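Local structure of insecticidal protein (Brevibacillus laterosporus, 7ML9) at residues 137-142 with 178-183; 211-216 with 273-278. The protein is an insecticidal toxin active against the western corn rootworm and probably kills by forming beta-barrel pores in membranes, as its aerolysin-type ETX/MTX2 relatives do. All coordinates share one frame; numbering follows the deposited sequence. Where two conformers were deposited one is given.

Contact 1. Residues 137-142 with 178-183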
loop_
_atom_site.group_PDB
_atom_site.type_symbol
_atom_site.label_atom_id
_atom_site.label_comp_id
_atom_site.label_asym_id
_atom_site.label_seq_id
_atom_site.Cartn_x
_atom_site.Cartn_y
_atom_site.Cartn_z
ATOM N N SER A 137 -8.281 13.085 0.710
ATOM C CA SER A 137 -7.282 12.584 1.636
ATOM C C SER A 137 -6.827 11.213 1.166
ATOM O O SER A 137 -7.648 10.398 0.741
ATOM C CB SER A 137 -7.842 12.485 3.061
ATOM O OG SER A 137 -6.804 12.448 4.016
ATOM N N THR A 138 -5.520 10.974 1.227
ATOM C CA THR A 138 -4.950 9.644 1.033
ATOM C C THR A 138 -4.019 9.367 2.198
ATOM O O THR A 138 -3.150 10.191 2.498
ATOM C CB THR A 138 -4.170 9.540 -0.272
ATOM O OG1 THR A 138 -5.039 9.785 -1.382
ATOM C CG2 THR A 138 -3.552 8.145 -0.402
ATOM N N SER A 139 -4.200 8.231 2.867
ATOM C CA SER A 139 -3.282 7.870 3.933
ATOM C C SER A 139 -2.854 6.412 3.786
ATOM O O SER A 139 -3.526 5.595 3.141
ATOM C CB SER A 139 -3.882 8.139 5.322
ATOM O OG SER A 139 -5.015 7.346 5.580
ATOM N N ASN A 140 -1.699 6.097 4.367
ATOM C CA ASN A 140 -1.206 4.730 4.362
ATOM C C ASN A 140 -0.575 4.438 5.718
ATOM O O ASN A 140 -0.253 5.349 6.485
ATOM C CB ASN A 140 -0.249 4.502 3.180
ATOM C CG ASN A 140 1.143 5.109 3.394
ATOM O OD1 ASN A 140 1.750 4.944 4.446
ATOM N ND2 ASN A 140 1.663 5.780 2.367
ATOM N N THR A 141 -0.436 3.146 6.020
ATOM C CA THR A 141 0.245 2.674 7.220
ATOM C C THR A 141 1.108 1.483 6.833
ATOM O O THR A 141 0.636 0.587 6.128
ATOM C CB THR A 141 -0.745 2.252 8.314
ATOM O OG1 THR A 141 -1.498 3.388 8.760
ATOM C CG2 THR A 141 0.000 1.654 9.502
ATOM N N THR A 142 2.361 1.477 7.269
ATOM C CA THR A 142 3.201 0.299 7.084
ATOM C C THR A 142 2.909 -0.670 8.220
ATOM O O THR A 142 3.193 -0.376 9.387
ATOM C CB THR A 142 4.670 0.692 7.036
ATOM O OG1 THR A 142 4.885 1.556 5.912
ATOM C CG2 THR A 142 5.538 -0.572 6.886
ATOM N N THR A 178 3.328 6.008 9.172
ATOM C CA THR A 178 2.056 6.493 8.647
ATOM C C THR A 178 2.294 7.751 7.822
ATOM O O THR A 178 3.118 8.597 8.183
ATOM C CB THR A 178 1.050 6.806 9.765
ATOM O OG1 THR A 178 1.554 7.884 10.561
ATOM C CG2 THR A 178 0.818 5.603 10.656
ATOM N N ASP A 179 1.566 7.865 6.718
ATOM C CA ASP A 179 1.599 9.017 5.832
ATOM C C ASP A 179 0.165 9.495 5.631
ATOM O O ASP A 179 -0.752 8.673 5.545
ATOM C CB ASP A 179 2.229 8.644 4.471
ATOM C CG ASP A 179 3.036 9.778 3.850
ATOM O OD1 ASP A 179 3.565 10.614 4.601
ATOM O OD2 ASP A 179 3.155 9.830 2.602
ATOM N N THR A 180 -0.032 10.814 5.574
ATOM C CA THR A 180 -1.315 11.391 5.179
ATOM C C THR A 180 -1.062 12.579 4.264
ATOM O O THR A 180 -0.286 13.474 4.604
ATOM C CB THR A 180 -2.161 11.832 6.384
ATOM O OG1 THR A 180 -2.537 10.692 7.161
ATOM C CG2 THR A 180 -3.442 12.536 5.911
ATOM N N LYS A 181 -1.699 12.572 3.098
ATOM C CA LYS A 181 -1.606 13.629 2.094
ATOM C C LYS A 181 -3.010 14.164 1.838
ATOM O O LYS A 181 -3.931 13.366 1.628
ATOM C CB LYS A 181 -1.034 13.088 0.782
ATOM C CG LYS A 181 0.462 13.221 0.546
ATOM C CD LYS A 181 0.748 12.903 -0.930
ATOM C CE LYS A 181 2.221 12.988 -1.308
ATOM N NZ LYS A 181 3.007 11.791 -0.876
ATOM N N THR A 182 -3.190 15.488 1.853
ATOM C CA THR A 182 -4.499 16.079 1.584
ATOM C C THR A 182 -4.392 17.104 0.471
ATOM O O THR A 182 -3.385 17.806 0.349
ATOM C CB THR A 182 -5.120 16.753 2.818
ATOM O OG1 THR A 182 -4.246 17.782 3.296
ATOM C CG2 THR A 182 -5.376 15.745 3.919
ATOM N N LYS A 183 -5.437 17.167 -0.347
ATOM C CA LYS A 183 -5.609 18.217 -1.339
ATOM C C LYS A 183 -6.991 18.818 -1.144
ATOM O O LYS A 183 -7.985 18.086 -1.099
ATOM C CB LYS A 183 -5.490 17.704 -2.775
ATOM C CG LYS A 183 -4.308 16.830 -3.101
ATOM C CD LYS A 183 -4.326 16.512 -4.584
ATOM C CE LYS A 183 -3.519 15.264 -4.897
ATOM N NZ LYS A 183 -2.065 15.512 -4.733
#
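N140 and D179 face each other across a hydrogen-bonded pair of two antiparallel strands, part of the long sheet of an aerolysin-type (ETX/MTX2) toxin. Their amide and carboxylate planes are turned 38° apart, and the amide meets D179 CB, not the carboxylate. It folds toward the partner strand, N140 CG lying between the backbone N and the carbonyl carbon (chi1 76°), which brings N140 ND2 to 3.6 Å from D179 CB. The whole amide lies against this methylene, a van der Waals contact; ND2 hydrogen-bonds T169 OG1 and E170 O. The opposite face of the sheet, with S137, S139, T141, T178, T180 and T182, is a surface of serine and threonine side chains that touch in pairs. T141 runs alongside T178, with T141 OG1 3.7 Å from T178 CG2, and S137 OG meets the T182 methyl CG2 at 3.6 Å. Between them S139 CB rests 3.4 Å from T180 OG1. Within the ladder, T138 and K181 exchange two nearly straight backbone bonds, T138 N to K181 O being 2.9 Å with 171° at the hydrogen. Strand 130-147 is flanked on its other side by strand 266-289, strand 178-189 by strand 303-323, and strand 165-172 packs against T138 and N140.

Contact 2. Residues 211-216 with 273-278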
loop_
_atom_site.group_PDB
_atom_site.type_symbol
_atom_site.label_atom_id
_atom_site.label_comp_id
_atom_site.label_asym_id
_atom_site.label_seq_id
_atom_site.Cartn_x
_atom_site.Cartn_y
_atom_site.Cartn_z
ATOM N N GLY A 211 -17.016 9.100 -2.420
ATOM C CA GLY A 211 -16.614 7.713 -2.315
ATOM C C GLY A 211 -15.339 7.578 -1.507
ATOM O O GLY A 211 -14.587 8.540 -1.303
ATOM N N SER A 212 -15.109 6.358 -1.038
ATOM C CA SER A 212 -13.868 6.037 -0.362
ATOM C C SER A 212 -13.387 4.677 -0.846
ATOM O O SER A 212 -14.133 3.893 -1.445
ATOM C CB SER A 212 -14.013 6.065 1.167
ATOM O OG SER A 212 -15.086 5.259 1.607
ATOM N N ILE A 213 -12.106 4.433 -0.623
ATOM C CA ILE A 213 -11.468 3.184 -1.005
ATOM C C ILE A 213 -10.467 2.839 0.087
ATOM O O ILE A 213 -9.900 3.726 0.731
ATOM C CB ILE A 213 -10.808 3.308 -2.393
ATOM C CG1 ILE A 213 -10.350 1.950 -2.913
ATOM C CG2 ILE A 213 -9.648 4.302 -2.372
ATOM C CD1 ILE A 213 -9.931 1.992 -4.372
ATOM N N SER A 214 -10.286 1.541 0.333
ATOM C CA SER A 214 -9.221 1.097 1.223
ATOM C C SER A 214 -8.706 -0.241 0.721
ATOM O O SER A 214 -9.416 -0.979 0.025
ATOM C CB SER A 214 -9.687 0.986 2.674
ATOM O OG SER A 214 -10.738 0.055 2.796
ATOM N N GLY A 215 -7.461 -0.535 1.054
ATOM C CA GLY A 215 -6.890 -1.769 0.578
ATOM C C GLY A 215 -5.545 -2.047 1.195
ATOM O O GLY A 215 -5.187 -1.494 2.236
ATOM N N GLU A 216 -4.808 -2.909 0.516
ATOM C CA GLU A 216 -3.551 -3.440 1.009
ATOM C C GLU A 216 -2.495 -3.271 -0.061
ATOM O O GLU A 216 -2.789 -3.264 -1.260
ATOM C CB GLU A 216 -3.675 -4.918 1.367
ATOM C CG GLU A 216 -4.723 -5.223 2.402
ATOM C CD GLU A 216 -4.123 -5.460 3.764
ATOM O OE1 GLU A 216 -2.880 -5.326 3.887
ATOM O OE2 GLU A 216 -4.885 -5.791 4.705
ATOM N N GLY A 273 1.517 -3.044 3.693
ATOM C CA GLY A 273 0.906 -1.823 4.177
ATOM C C GLY A 273 -0.584 -1.801 3.878
ATOM O O GLY A 273 -1.119 -2.683 3.194
ATOM N N THR A 274 -1.253 -0.791 4.435
ATOM C CA THR A 274 -2.652 -0.508 4.141
ATOM C C THR A 274 -2.754 0.908 3.592
ATOM O O THR A 274 -1.830 1.711 3.729
ATOM C CB THR A 274 -3.553 -0.641 5.385
ATOM O OG1 THR A 274 -3.052 0.186 6.446
ATOM C CG2 THR A 274 -3.636 -2.081 5.856
ATOM N N PHE A 275 -3.879 1.209 2.945
ATOM C CA PHE A 275 -4.103 2.575 2.473
ATOM C C PHE A 275 -5.595 2.866 2.453
ATOM O O PHE A 275 -6.431 1.958 2.457
ATOM C CB PHE A 275 -3.519 2.810 1.075
ATOM C CG PHE A 275 -4.250 2.066 -0.009
ATOM C CD1 PHE A 275 -3.890 0.766 -0.330
ATOM C CD2 PHE A 275 -5.305 2.659 -0.697
ATOM C CE1 PHE A 275 -4.563 0.068 -1.321
ATOM C CE2 PHE A 275 -5.986 1.970 -1.684
ATOM C CZ PHE A 275 -5.612 0.670 -2.004
ATOM N N LYS A 276 -5.922 4.152 2.425
ATOM C CA LYS A 276 -7.314 4.552 2.252
ATOM C C LYS A 276 -7.335 5.919 1.591
ATOM O O LYS A 276 -6.356 6.670 1.651
ATOM C CB LYS A 276 -8.067 4.578 3.579
ATOM C CG LYS A 276 -7.494 5.531 4.591
ATOM C CD LYS A 276 -8.341 5.544 5.845
ATOM C CE LYS A 276 -7.659 6.327 6.958
ATOM N NZ LYS A 276 -8.623 7.131 7.758
ATOM N N SER A 277 -8.462 6.236 0.953
ATOM C CA SER A 277 -8.557 7.470 0.186
ATOM C C SER A 277 -10.026 7.857 0.068
ATOM O O SER A 277 -10.903 6.990 0.057
ATOM C CB SER A 277 -7.923 7.293 -1.190
ATOM O OG SER A 277 -7.710 8.525 -1.835
ATOM N N ASN A 278 -10.292 9.166 0.010
ATOM C CA ASN A 278 -11.660 9.645 -0.171
ATOM C C ASN A 278 -11.687 10.791 -1.177
ATOM O O ASN A 278 -10.697 11.506 -1.378
ATOM C CB ASN A 278 -12.286 10.088 1.142
ATOM C CG ASN A 278 -11.650 11.353 1.676
ATOM O OD1 ASN A 278 -10.618 11.291 2.347
ATOM N ND2 ASN A 278 -12.249 12.508 1.374
#
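Strands 211-216 and 273-278 run antiparallel at 172°, their axes 4.6 Å apart, as a regular ladder in the long, twisted beta-sheet characteristic of aerolysin-type toxins. I213 pairs with S277 and G215 with F275 through two hydrogen bonds each. The I213 N to S277 O bond lies in the carbonyl plane, whereas F275 N approaches G215 O from 44° above that plane. Between these pairs the alpha carbons close up, and S214 CA comes within 3.2 Å of F275 O in a CA-H...O contact.

The aromatic ring of F275 swings back across the ladder because CG takes the position between the backbone N and the carbonyl carbon (chi1 69°). It thus lies beneath G215, whose amide N sits 3.7 Å above the ring plane over its centre; with no side chain on G215, the ring can lie directly against the backbone. I213 CG2 stands at the ring edge and also packs on S277 CB, 3.6 Å away. On this face F158 covers I213, F275 and S277, its ring inclined to that of F275, and S277 OG bonds to T138 OG1 and S137 O. On the other face E216 runs alongside T274, with a bound samarium ion about 4 Å from the glutamate side chain. A bend at chi2 lays the carboxylate beside the threonine, E216 OE1 3.9 Å from the methyl T274 CG2.

Overall arrangement
After the N-terminal helix 28-48 and the long strand 86-115, the chain lays down strand 130-147, and contact 1 closes a loop when 178-183 returns beside 137-142, after strands 153-160 and 165-172. Only then does strand 201-229 supply 211-216; the chain next passes through strand 238-241, helix 242-252 and strand 260-263 before 273-278 closes contact 2. The two closures therefore follow in series, neither nesting nor crossing. Space joins what sequence separates: 273-278 lies against 137-142, where T141 O to T274 N and S139 O to K276 N, both 2.9 Å, are probable hydrogen bonds. The order across the sheet is thus 211-216, 273-278, 137-142, 178-183, and strands 86-115 and 303-323 continue it at the two ends.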